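Local coordinates for lipoprotein (PDB 4OTE) that probably binds methionine as the membrane-anchored, substrate-binding lipoprotein of an ABC uptake system, and also binds zinc, at residues 55-60 / 200-205; 44-49 / 74-79; 61-66 / 195-200; 25-30 / 214-219. One frame throughout, in Å; residues are numbered along the deposited sequence.

All four contacts gather in one lobe of the protein, around its seven-stranded mixed sheet. Contact 1 lies inside that sheet and is buried, with paired backbone hydrogen bonds and waters at its ends. Contact 2 sets helix 44-51 against the start of strand 76-84, the neighbour of strand 199-204, and mixes one phenol-carboxylate bond with apolar packing. Contact 3 shares Leu200 with contact 1 and is only partly buried; both reach the bound selenomethionine, contact 3 with aromatic rings, and a water also bridges its two segments. Contact 4 is farther from the chain's centre and joins two helices almost wholly through aliphatic groups, with charged residues at its margin.

Contact 1. Residues 55-60 / 200-205. With MSE (selenomethionine), chain C.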
# COMPACT_ATOMS: atom_id res chain seq x y z
N ASP A 55 8.47 14.18 -11.44
CA ASP A 55 8.58 15.19 -10.38
C ASP A 55 8.26 14.62 -9.01
O ASP A 55 8.75 15.11 -8.00
CB ASP A 55 7.63 16.35 -10.66
CG ASP A 55 7.99 17.10 -11.92
OD1 ASP A 55 9.12 17.64 -11.99
OD2 ASP A 55 7.16 17.15 -12.85
N ALA A 56 7.43 13.58 -8.98
CA ALA A 56 6.98 12.98 -7.74
C ALA A 56 6.36 11.61 -8.01
O ALA A 56 6.11 11.25 -9.17
CB ALA A 56 5.97 13.88 -7.06
N ASN A 57 6.12 10.84 -6.96
CA ASN A 57 5.33 9.63 -7.10
C ASN A 57 4.33 9.45 -5.96
O ASN A 57 4.48 10.03 -4.88
CB ASN A 57 6.21 8.38 -7.33
CG ASN A 57 7.09 8.03 -6.13
OD1 ASN A 57 6.64 8.04 -4.98
ND2 ASN A 57 8.33 7.65 -6.40
N LEU A 58 3.28 8.68 -6.24
CA LEU A 58 2.21 8.42 -5.28
C LEU A 58 1.88 6.93 -5.25
O LEU A 58 1.04 6.45 -6.02
CB LEU A 58 0.97 9.24 -5.64
CG LEU A 58 -0.21 9.16 -4.66
CD1 LEU A 58 0.21 9.54 -3.25
CD2 LEU A 58 -1.35 10.04 -5.13
N PHE A 59 2.57 6.20 -4.38
CA PHE A 59 2.34 4.75 -4.25
C PHE A 59 2.74 4.14 -2.90
O PHE A 59 2.27 3.06 -2.56
CB PHE A 59 3.07 4.00 -5.38
CG PHE A 59 4.55 3.82 -5.13
CD1 PHE A 59 5.42 4.89 -5.27
CD2 PHE A 59 5.06 2.58 -4.76
CE1 PHE A 59 6.78 4.72 -5.04
CE2 PHE A 59 6.41 2.41 -4.52
CZ PHE A 59 7.28 3.48 -4.66
N GLN A 60 3.58 4.83 -2.13
CA GLN A 60 4.20 4.25 -0.94
C GLN A 60 3.91 5.02 0.35
O GLN A 60 3.44 6.16 0.31
CB GLN A 60 5.72 4.19 -1.14
CG GLN A 60 6.41 5.54 -0.98
CD GLN A 60 7.76 5.58 -1.66
OE1 GLN A 60 8.64 4.78 -1.34
NE2 GLN A 60 7.93 6.50 -2.61
N LEU A 200 1.57 8.46 0.62
CA LEU A 200 1.88 9.88 0.49
C LEU A 200 2.66 10.17 -0.77
O LEU A 200 3.19 9.26 -1.42
CB LEU A 200 2.65 10.37 1.73
CG LEU A 200 3.64 9.41 2.40
CD1 LEU A 200 4.86 9.16 1.53
CD2 LEU A 200 4.06 9.94 3.76
N LEU A 201 2.70 11.45 -1.13
CA LEU A 201 3.51 11.90 -2.24
C LEU A 201 4.97 11.85 -1.80
O LEU A 201 5.31 12.20 -0.67
CB LEU A 201 3.12 13.33 -2.63
CG LEU A 201 3.61 13.80 -4.00
CD1 LEU A 201 2.78 13.18 -5.12
CD2 LEU A 201 3.57 15.32 -4.08
N ALA A 202 5.83 11.37 -2.70
CA ALA A 202 7.27 11.37 -2.48
C ALA A 202 7.94 12.17 -3.58
O ALA A 202 7.46 12.20 -4.72
CB ALA A 202 7.81 9.94 -2.45
N PHE A 203 9.04 12.82 -3.24
CA PHE A 203 9.73 13.69 -4.18
C PHE A 203 11.19 13.83 -3.79
O PHE A 203 11.57 13.49 -2.67
CB PHE A 203 9.05 15.06 -4.23
CG PHE A 203 8.61 15.57 -2.88
CD1 PHE A 203 9.51 16.19 -2.03
CD2 PHE A 203 7.30 15.40 -2.47
CE1 PHE A 203 9.11 16.64 -0.78
CE2 PHE A 203 6.89 15.85 -1.22
CZ PHE A 203 7.79 16.48 -0.38
N ARG A 204 12.00 14.32 -4.72
CA ARG A 204 13.42 14.54 -4.44
C ARG A 204 13.55 15.62 -3.37
O ARG A 204 12.85 16.63 -3.40
CB ARG A 204 14.18 14.93 -5.71
CG ARG A 204 14.29 13.82 -6.74
CD ARG A 204 15.06 14.27 -7.96
NE ARG A 204 14.38 15.36 -8.66
CZ ARG A 204 13.39 15.22 -9.54
NH1 ARG A 204 12.92 14.02 -9.86
NH2 ARG A 204 12.85 16.30 -10.10
N THR A 205 14.46 15.39 -2.42
CA THR A 205 14.73 16.34 -1.35
C THR A 205 15.03 17.74 -1.89
O THR A 205 14.64 18.73 -1.27
CB THR A 205 15.89 15.85 -0.47
OG1 THR A 205 15.61 14.52 0.01
CG2 THR A 205 16.11 16.78 0.73
N MSE C . -0.81 0.78 -0.89
CA MSE C . 0.25 -0.03 -0.20
C MSE C . -0.11 -0.17 1.24
O MSE C . -0.32 0.84 1.93
OXT MSE C . -0.20 -1.29 1.74
CB MSE C . 1.64 0.60 -0.30
CG MSE C . 2.72 -0.32 0.28
SE MSE C . 4.47 0.59 0.31
CE MSE C . 4.80 0.56 -1.62
O HOH W 1 11.26 15.67 -7.07
O HOH W 2 11.37 15.87 -12.73
O HOH W 3 4.73 7.70 -3.02
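Asn57 and Ala202 exchange two backbone hydrogen bonds, Asn57 N to Ala202 O and Ala202 N to Asn57 O, both 2.9 Å. They form the hydrogen-bonded antiparallel pair at the middle of the contact. Beyond the corner at Phe59, Leu200 N reaches Gln60 O at 3.0 Å. Waters fill in where direct bonding stops. One accepts from Arg204 N and donates to Asp55 O, while another links Asp55 OD1 with Arg204 NH2, too far apart for a salt bridge. Asp55 OD2 bonds Val8 N; Arg204 is held by Leu49 O through NH1 and by a salt bridge from NH2 to Asp207. A third water accepts from Phe59 N and lies 2.7 Å from Leu200 O.

Asn57 CG sits between its backbone N and carbonyl carbon (chi1 66°), which brings OD1 to within 3.4 Å of Ala202 CB. Gln60 NE2 touches the same methyl; both amides turn toward helix 44-51, with Asn46 as polar partner. Ala56 CB packs 3.8 Å from Leu201 CD1 beneath helix 211-220. The Phe59 ring and Gln60 CB both touch the selenomethionine methyl, and Gln60 CB covers one face of that ring. Such a sheet, its strand ends delivering ligand-binding residues, is characteristic of a periplasmic binding protein lobe.

Contact 2. Residues 44-49 / 74-79; sequences LPNEAL and YKIMAG
Asn46 OD1, which lies 3.5 Å from Ile76 CD1, is gripped by two amide donors, Asn57 ND2 and Gln60 NE2. The buried oxygen is thus satisfied by the sheet side of the lobe while its flank rests on an aliphatic methyl, the two side chains crossing at about a right angle. At the outer side of the helix, Tyr74 OH donates to Glu47 OE2 over 2.8 Å. The glutamate chain folds at chi2 (-69°) and so swings its carboxylate back from a CB that points away from Tyr74. The hydroxyl meets OE2 from above the carboxylate plane, 49° out of it, whereas OE2 itself lies at the edge of the tyrosine ring; the two planes stand 79° apart.

Helix 44-51 here packs against the beginning of strand 76-84, one of the helix-on-sheet layers of the alpha/beta lobe of a periplasmic binding protein. Helix 62-72 closes the same wedge, with Ala68 against Asn46 and Val69 against Ile76.

The Tyr74 ring lies flat beneath the helix backbone: Asn46 O is 4.2 Å above its plane, over the centre, and Asn46 CB touches the rim at CE2, 3.5 Å away. One turn farther along, Leu49 CD2 meets Ile76 CG2 at 3.7 Å. Ile76 directs its longer branch, ending in CD1, to Asn46 and its shorter branch to Leu49, so its two branches serve both helix residues. Close by, Asn50 receives the backbone N-H of Lys75 through OD1.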
# COMPACT_ATOMS: atom_id res chain seq x y z
N LEU A 44 10.18 0.45 -9.48
CA LEU A 44 10.52 1.41 -10.52
C LEU A 44 10.13 2.87 -10.25
O LEU A 44 10.83 3.78 -10.69
CB LEU A 44 9.95 0.97 -11.88
CG LEU A 44 10.43 -0.39 -12.39
CD1 LEU A 44 9.77 -0.72 -13.73
CD2 LEU A 44 11.94 -0.43 -12.52
N PRO A 45 9.01 3.12 -9.52
CA PRO A 45 8.62 4.52 -9.32
C PRO A 45 9.67 5.37 -8.62
O PRO A 45 9.83 6.54 -8.96
CB PRO A 45 7.36 4.41 -8.46
CG PRO A 45 6.80 3.06 -8.75
CD PRO A 45 8.00 2.18 -8.99
N ASN A 46 10.36 4.79 -7.63
CA ASN A 46 11.42 5.50 -6.91
C ASN A 46 12.67 5.71 -7.76
O ASN A 46 13.29 6.77 -7.70
CB ASN A 46 11.79 4.78 -5.61
CG ASN A 46 10.78 5.03 -4.50
OD1 ASN A 46 10.12 6.07 -4.46
ND2 ASN A 46 10.68 4.10 -3.57
N GLU A 47 13.03 4.71 -8.57
CA GLU A 47 14.12 4.85 -9.54
C GLU A 47 13.85 6.06 -10.42
O GLU A 47 14.66 6.98 -10.49
CB GLU A 47 14.25 3.61 -10.42
CG GLU A 47 14.98 2.44 -9.77
CD GLU A 47 16.47 2.70 -9.57
OE1 GLU A 47 17.05 3.52 -10.31
OE2 GLU A 47 17.06 2.06 -8.67
N ALA A 48 12.68 6.05 -11.06
CA ALA A 48 12.28 7.14 -11.94
C ALA A 48 12.34 8.48 -11.23
O ALA A 48 12.81 9.47 -11.81
CB ALA A 48 10.88 6.88 -12.47
N LEU A 49 11.87 8.52 -9.99
CA LEU A 49 11.91 9.76 -9.21
C LEU A 49 13.34 10.23 -8.98
O LEU A 49 13.65 11.42 -9.14
CB LEU A 49 11.19 9.56 -7.87
CG LEU A 49 11.17 10.76 -6.91
CD1 LEU A 49 10.54 11.97 -7.58
CD2 LEU A 49 10.45 10.42 -5.62
N TYR A 74 18.62 6.54 -2.56
CA TYR A 74 17.83 7.57 -3.24
C TYR A 74 17.85 8.84 -2.40
O TYR A 74 17.80 8.78 -1.18
CB TYR A 74 16.37 7.15 -3.41
CG TYR A 74 16.13 5.91 -4.24
CD1 TYR A 74 16.79 5.71 -5.45
CD2 TYR A 74 15.23 4.94 -3.82
CE1 TYR A 74 16.56 4.57 -6.21
CE2 TYR A 74 14.99 3.80 -4.56
CZ TYR A 74 15.66 3.63 -5.76
OH TYR A 74 15.42 2.50 -6.49
N LYS A 75 17.90 9.98 -3.08
CA LYS A 75 17.81 11.28 -2.41
C LYS A 75 16.37 11.77 -2.47
O LYS A 75 16.08 12.82 -3.05
CB LYS A 75 18.79 12.27 -3.05
CG LYS A 75 20.24 11.82 -2.98
CD LYS A 75 21.19 12.86 -3.54
N ILE A 76 15.47 10.99 -1.86
CA ILE A 76 14.04 11.26 -1.91
C ILE A 76 13.44 11.35 -0.51
O ILE A 76 14.07 10.99 0.48
CB ILE A 76 13.28 10.19 -2.73
CG1 ILE A 76 13.41 8.81 -2.09
CG2 ILE A 76 13.81 10.18 -4.16
CD1 ILE A 76 12.71 7.71 -2.87
N MSE A 77 12.20 11.82 -0.45
CA MSE A 77 11.60 12.29 0.79
C MSE A 77 10.12 12.08 0.80
O MSE A 77 9.47 12.18 -0.23
CB MSE A 77 11.89 13.78 0.74
CG MSE A 77 12.02 14.42 2.09
SE MSE A 77 12.01 16.35 1.72
CE MSE A 77 10.55 16.73 2.99
N ALA A 78 9.55 11.79 1.97
CA ALA A 78 8.10 11.64 2.13
C ALA A 78 7.43 12.98 2.42
O ALA A 78 7.93 13.78 3.21
CB ALA A 78 7.80 10.66 3.25
N GLY A 79 6.29 13.23 1.77
CA GLY A 79 5.50 14.43 2.01
C GLY A 79 4.48 14.23 3.12
O GLY A 79 4.67 13.40 4.00

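Contact 3. Residues 61-66 / 195-200. With MSE (selenomethionine), chain C; ACT (acetate ion), chain S.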
# COMPACT_ATOMS: atom_id res chain seq x y z
N HIS A 61 4.22 4.38 1.48
CA HIS A 61 4.24 5.05 2.78
C HIS A 61 5.70 5.32 3.18
O HIS A 61 6.64 4.84 2.54
CB HIS A 61 3.47 4.25 3.85
CG HIS A 61 3.76 2.78 3.87
ND1 HIS A 61 5.01 2.27 4.11
CD2 HIS A 61 2.94 1.71 3.72
CE1 HIS A 61 4.96 0.95 4.09
NE2 HIS A 61 3.71 0.58 3.86
N GLU A 62 5.88 6.11 4.24
CA GLU A 62 7.21 6.58 4.62
C GLU A 62 8.16 5.46 5.04
O GLU A 62 9.35 5.52 4.71
CB GLU A 62 7.13 7.65 5.71
CG GLU A 62 8.48 8.26 6.06
CD GLU A 62 8.37 9.46 6.98
OE1 GLU A 62 7.31 9.65 7.61
OE2 GLU A 62 9.37 10.21 7.08
N PRO A 63 7.66 4.44 5.78
CA PRO A 63 8.53 3.32 6.15
C PRO A 63 9.14 2.59 4.95
O PRO A 63 10.31 2.24 4.98
CB PRO A 63 7.60 2.40 6.93
CG PRO A 63 6.60 3.33 7.54
CD PRO A 63 6.38 4.40 6.51
N TYR A 64 8.35 2.38 3.91
CA TYR A 64 8.84 1.76 2.68
C TYR A 64 9.89 2.63 2.03
O TYR A 64 10.94 2.14 1.61
CB TYR A 64 7.69 1.51 1.70
CG TYR A 64 8.13 0.76 0.46
CD1 TYR A 64 8.15 -0.63 0.45
CD2 TYR A 64 8.54 1.44 -0.68
CE1 TYR A 64 8.57 -1.32 -0.68
CE2 TYR A 64 8.95 0.76 -1.81
CZ TYR A 64 8.96 -0.62 -1.81
OH TYR A 64 9.37 -1.29 -2.94
N LEU A 65 9.61 3.93 1.95
CA LEU A 65 10.55 4.90 1.38
C LEU A 65 11.87 4.89 2.15
O LEU A 65 12.94 4.82 1.54
CB LEU A 65 9.93 6.30 1.36
CG LEU A 65 10.79 7.43 0.78
CD1 LEU A 65 9.91 8.48 0.11
CD2 LEU A 65 11.68 8.07 1.83
N LYS A 66 11.81 4.95 3.47
CA LYS A 66 13.02 4.93 4.30
C LYS A 66 13.86 3.69 4.04
O LYS A 66 15.09 3.76 3.96
CB LYS A 66 12.68 5.04 5.79
CG LYS A 66 12.34 6.46 6.23
CD LYS A 66 12.02 6.53 7.72
CE LYS A 66 11.70 7.96 8.14
NZ LYS A 66 11.21 8.06 9.54
N ASP A 195 -1.63 5.42 10.90
CA ASP A 195 -1.19 6.48 9.98
C ASP A 195 0.32 6.47 9.72
O ASP A 195 0.81 7.19 8.85
CB ASP A 195 -1.68 7.87 10.43
CG ASP A 195 -0.98 8.37 11.69
OD1 ASP A 195 -0.19 7.62 12.29
OD2 ASP A 195 -1.24 9.53 12.07
N GLU A 196 1.06 5.66 10.48
CA GLU A 196 2.46 5.39 10.18
C GLU A 196 2.61 4.82 8.77
O GLU A 196 3.62 5.05 8.10
CB GLU A 196 3.05 4.43 11.21
CG GLU A 196 4.57 4.26 11.13
CD GLU A 196 5.12 3.31 12.19
OE1 GLU A 196 4.51 3.21 13.28
OE2 GLU A 196 6.16 2.68 11.92
N TYR A 197 1.60 4.08 8.32
CA TYR A 197 1.59 3.48 6.99
C TYR A 197 0.72 4.25 5.99
O TYR A 197 0.29 3.70 4.98
CB TYR A 197 1.13 2.02 7.10
CG TYR A 197 2.02 1.21 8.01
CD1 TYR A 197 3.39 1.10 7.76
CD2 TYR A 197 1.50 0.54 9.12
CE1 TYR A 197 4.21 0.37 8.59
CE2 TYR A 197 2.33 -0.20 9.96
CZ TYR A 197 3.68 -0.28 9.68
OH TYR A 197 4.51 -1.01 10.50
N ALA A 198 0.48 5.53 6.27
CA ALA A 198 -0.26 6.37 5.34
C ALA A 198 0.54 6.55 4.05
O ALA A 198 1.72 6.90 4.09
CB ALA A 198 -0.55 7.73 5.97
N ASN A 199 -0.09 6.25 2.92
CA ASN A 199 0.51 6.53 1.62
C ASN A 199 0.62 8.04 1.45
O ASN A 199 -0.15 8.80 2.04
CB ASN A 199 -0.30 5.93 0.48
CG ASN A 199 -0.26 4.41 0.47
OD1 ASN A 199 -0.06 3.77 1.51
ND2 ASN A 199 -0.44 3.82 -0.70
N LEU A 200 1.57 8.46 0.62
CA LEU A 200 1.88 9.88 0.49
C LEU A 200 2.66 10.17 -0.77
O LEU A 200 3.19 9.26 -1.42
CB LEU A 200 2.65 10.37 1.73
CG LEU A 200 3.64 9.41 2.40
CD1 LEU A 200 4.86 9.16 1.53
CD2 LEU A 200 4.06 9.94 3.76
N MSE C . -0.81 0.78 -0.89
CA MSE C . 0.25 -0.03 -0.20
C MSE C . -0.11 -0.17 1.24
O MSE C . -0.32 0.84 1.93
OXT MSE C . -0.20 -1.29 1.74
CB MSE C . 1.64 0.60 -0.30
CG MSE C . 2.72 -0.32 0.28
SE MSE C . 4.47 0.59 0.31
CE MSE C . 4.80 0.56 -1.62
C ACT S . 0.89 -1.91 4.12
O ACT S . -0.01 -2.61 3.61
OXT ACT S . 2.00 -1.73 3.58
CH3 ACT S . 0.63 -1.25 5.43
O HOH W 4 3.70 7.05 5.98
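His61 is held between Tyr197 and the selenium of the bound selenomethionine, which lie over opposite faces of its imidazole. Tyr197 turns a ring edge toward one face in a T-shaped stack, with centroids 5.2 Å apart and planes at 59°. Selenium sits 3.6 Å above the other face, shifted toward the rim. In the ring plane, NE2 donates to the acetate OXT over 2.9 Å; the acetate probably comes from the crystallisation liquor. ND1 accepts a weak bond from Tyr64 N, so His61 is the N-cap of helix 62-72. In this crystal both nitrogens are therefore engaged, which would favour this rotation of the ring.

The histidine CB lies against backbone, 3.2 Å from Ala198 O. Pro63, in the first turn of the helix, extends the apolar surface: its CG lies 3.9 Å from Tyr197 CD1, the two side chains crossing at about a right angle, and its CD rests on Glu196 O. A water ties the segments together, accepting from Glu62 N and donating to both Glu196 O and Ala198 O. Lys117 adds a cation-pi contact to Tyr197.

The Tyr64 ring supports the ligand from another direction, with the ligand's CE 3.8 Å above its face. A selenoether lodged among aromatic rings, with Asn199 near the ligand's amino-acid end, is consistent with a methionine-binding pocket of the NlpA family.

Contact 4. Residues 25-30 / 214-219; sequences PLIKEK and KVLQDV. With ZN (zinc ion), chain I.
No flat group stands between Ile27 and Val219, where helix 24-29 meets helix 211-220; the carboxylate of Glu29, on the outer side, holds a zinc ion at its edge, close to its plane. Both of its oxygens chelate the metal, OE2 at 2.2 Å and OE1 at 2.4 Å, and two waters add further ligands. The zinc therefore sits beside the contact, on the flank of Leu26, whose CD1 points toward it without bonding.

The interface itself is aliphatic. The short helical segments pass 10.1 Å apart with their directions at 131°, a wide spacing bridged by branched side chains. Val219 is at the centre. Its CG2 touches Ile27 CG1 at 3.7 Å, the two side chains crossing at about a right angle, while its CG1 meets Leu26 CG at 4.0 Å as those two chains slide past each other in opposite directions. Ile27 carries CD1 farther inward because its chain runs extended past CG1 (chi2 162°), and there it reaches Leu216 CD2 at 4.1 Å. Leu216 in turn rests on Ile7 and Val9 of the sheet, so Ile27 extends the apolar layer from the sheet through one helix to the next.

At the other end, Lys30 covers Val215 with its methylenes, CB lying 4.0 Å from Val215 CG1, and its CE comes alongside Val219. Tyr32 packs against both Ile27 and Val215. Between these two segments the contacts are apolar and the charged ends stay at the margin, so their relative position rests on hydrophobic burial and side-chain shape and not on directional bonds.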
# COMPACT_ATOMS: atom_id res chain seq x y z
N PRO A 25 -8.36 18.60 -13.33
CA PRO A 25 -9.00 19.91 -13.49
C PRO A 25 -8.64 20.90 -12.38
O PRO A 25 -8.49 22.09 -12.64
CB PRO A 25 -10.50 19.59 -13.44
CG PRO A 25 -10.61 18.13 -13.70
CD PRO A 25 -9.36 17.53 -13.15
N LEU A 26 -8.50 20.39 -11.16
CA LEU A 26 -8.13 21.23 -10.02
C LEU A 26 -6.68 21.69 -10.15
O LEU A 26 -6.35 22.83 -9.80
CB LEU A 26 -8.33 20.46 -8.71
CG LEU A 26 -8.32 21.27 -7.41
CD1 LEU A 26 -9.28 22.45 -7.48
CD2 LEU A 26 -8.70 20.36 -6.25
N ILE A 27 -5.82 20.82 -10.67
CA ILE A 27 -4.42 21.17 -10.90
C ILE A 27 -4.33 22.21 -12.02
O ILE A 27 -3.51 23.13 -11.95
CB ILE A 27 -3.57 19.91 -11.20
CG1 ILE A 27 -3.48 19.06 -9.93
CG2 ILE A 27 -2.17 20.29 -11.67
CD1 ILE A 27 -3.05 17.63 -10.16
N LYS A 28 -5.19 22.07 -13.02
CA LYS A 28 -5.28 23.04 -14.12
C LYS A 28 -5.73 24.41 -13.61
O LYS A 28 -5.31 25.44 -14.14
CB LYS A 28 -6.22 22.52 -15.21
CG LYS A 28 -6.02 23.18 -16.57
N GLU A 29 -6.58 24.43 -12.58
CA GLU A 29 -6.99 25.67 -11.94
C GLU A 29 -5.83 26.40 -11.26
O GLU A 29 -5.90 27.61 -11.07
CB GLU A 29 -8.10 25.42 -10.93
CG GLU A 29 -9.47 25.33 -11.55
CD GLU A 29 -10.57 25.08 -10.53
OE1 GLU A 29 -10.26 25.00 -9.32
OE2 GLU A 29 -11.74 24.96 -10.94
N LYS A 30 -4.78 25.67 -10.90
CA LYS A 30 -3.58 26.25 -10.31
C LYS A 30 -2.56 26.66 -11.38
O LYS A 30 -1.44 27.08 -11.05
CB LYS A 30 -2.91 25.28 -9.33
CG LYS A 30 -3.85 24.59 -8.35
CD LYS A 30 -4.56 25.57 -7.43
CE LYS A 30 -5.49 24.83 -6.48
NZ LYS A 30 -6.35 25.77 -5.70
N LYS A 214 4.31 21.72 -4.00
CA LYS A 214 3.34 22.49 -3.24
C LYS A 214 1.94 22.41 -3.84
O LYS A 214 0.96 22.20 -3.12
CB LYS A 214 3.81 23.94 -3.19
CG LYS A 214 3.05 24.84 -2.25
CD LYS A 214 3.75 26.19 -2.18
CE LYS A 214 2.77 27.33 -2.38
NZ LYS A 214 1.73 27.34 -1.32
N VAL A 215 1.85 22.57 -5.16
CA VAL A 215 0.56 22.47 -5.87
C VAL A 215 -0.04 21.07 -5.70
O VAL A 215 -1.23 20.93 -5.44
CB VAL A 215 0.69 22.82 -7.37
CG1 VAL A 215 -0.47 22.26 -8.19
CG2 VAL A 215 0.79 24.32 -7.55
N LEU A 216 0.79 20.04 -5.86
CA LEU A 216 0.33 18.66 -5.76
C LEU A 216 -0.19 18.33 -4.37
O LEU A 216 -1.24 17.70 -4.23
CB LEU A 216 1.46 17.68 -6.12
CG LEU A 216 1.76 17.48 -7.60
CD1 LEU A 216 2.99 16.59 -7.75
CD2 LEU A 216 0.57 16.87 -8.32
N GLN A 217 0.54 18.75 -3.34
CA GLN A 217 0.13 18.46 -1.97
C GLN A 217 -1.08 19.29 -1.54
O GLN A 217 -1.84 18.86 -0.68
CB GLN A 217 1.30 18.62 -1.00
CG GLN A 217 2.37 17.56 -1.23
CD GLN A 217 3.20 17.29 0.01
OE1 GLN A 217 3.08 16.23 0.62
NE2 GLN A 217 4.04 18.24 0.38
N ASP A 218 -1.26 20.46 -2.16
CA ASP A 218 -2.47 21.25 -1.95
C ASP A 218 -3.70 20.50 -2.47
O ASP A 218 -4.65 20.28 -1.72
CB ASP A 218 -2.37 22.63 -2.62
CG ASP A 218 -1.68 23.66 -1.75
OD1 ASP A 218 -1.36 23.34 -0.58
OD2 ASP A 218 -1.45 24.79 -2.24
N VAL A 219 -3.67 20.09 -3.74
CA VAL A 219 -4.83 19.43 -4.32
C VAL A 219 -5.07 18.05 -3.71
O VAL A 219 -6.21 17.62 -3.59
CB VAL A 219 -4.77 19.33 -5.87
CG1 VAL A 219 -4.51 20.70 -6.48
CG2 VAL A 219 -3.72 18.33 -6.32
ZN ZN I . -12.54 24.49 -8.93
O HOH W 5 -11.89 25.07 -6.88
O HOH W 6 -13.38 22.56 -10.08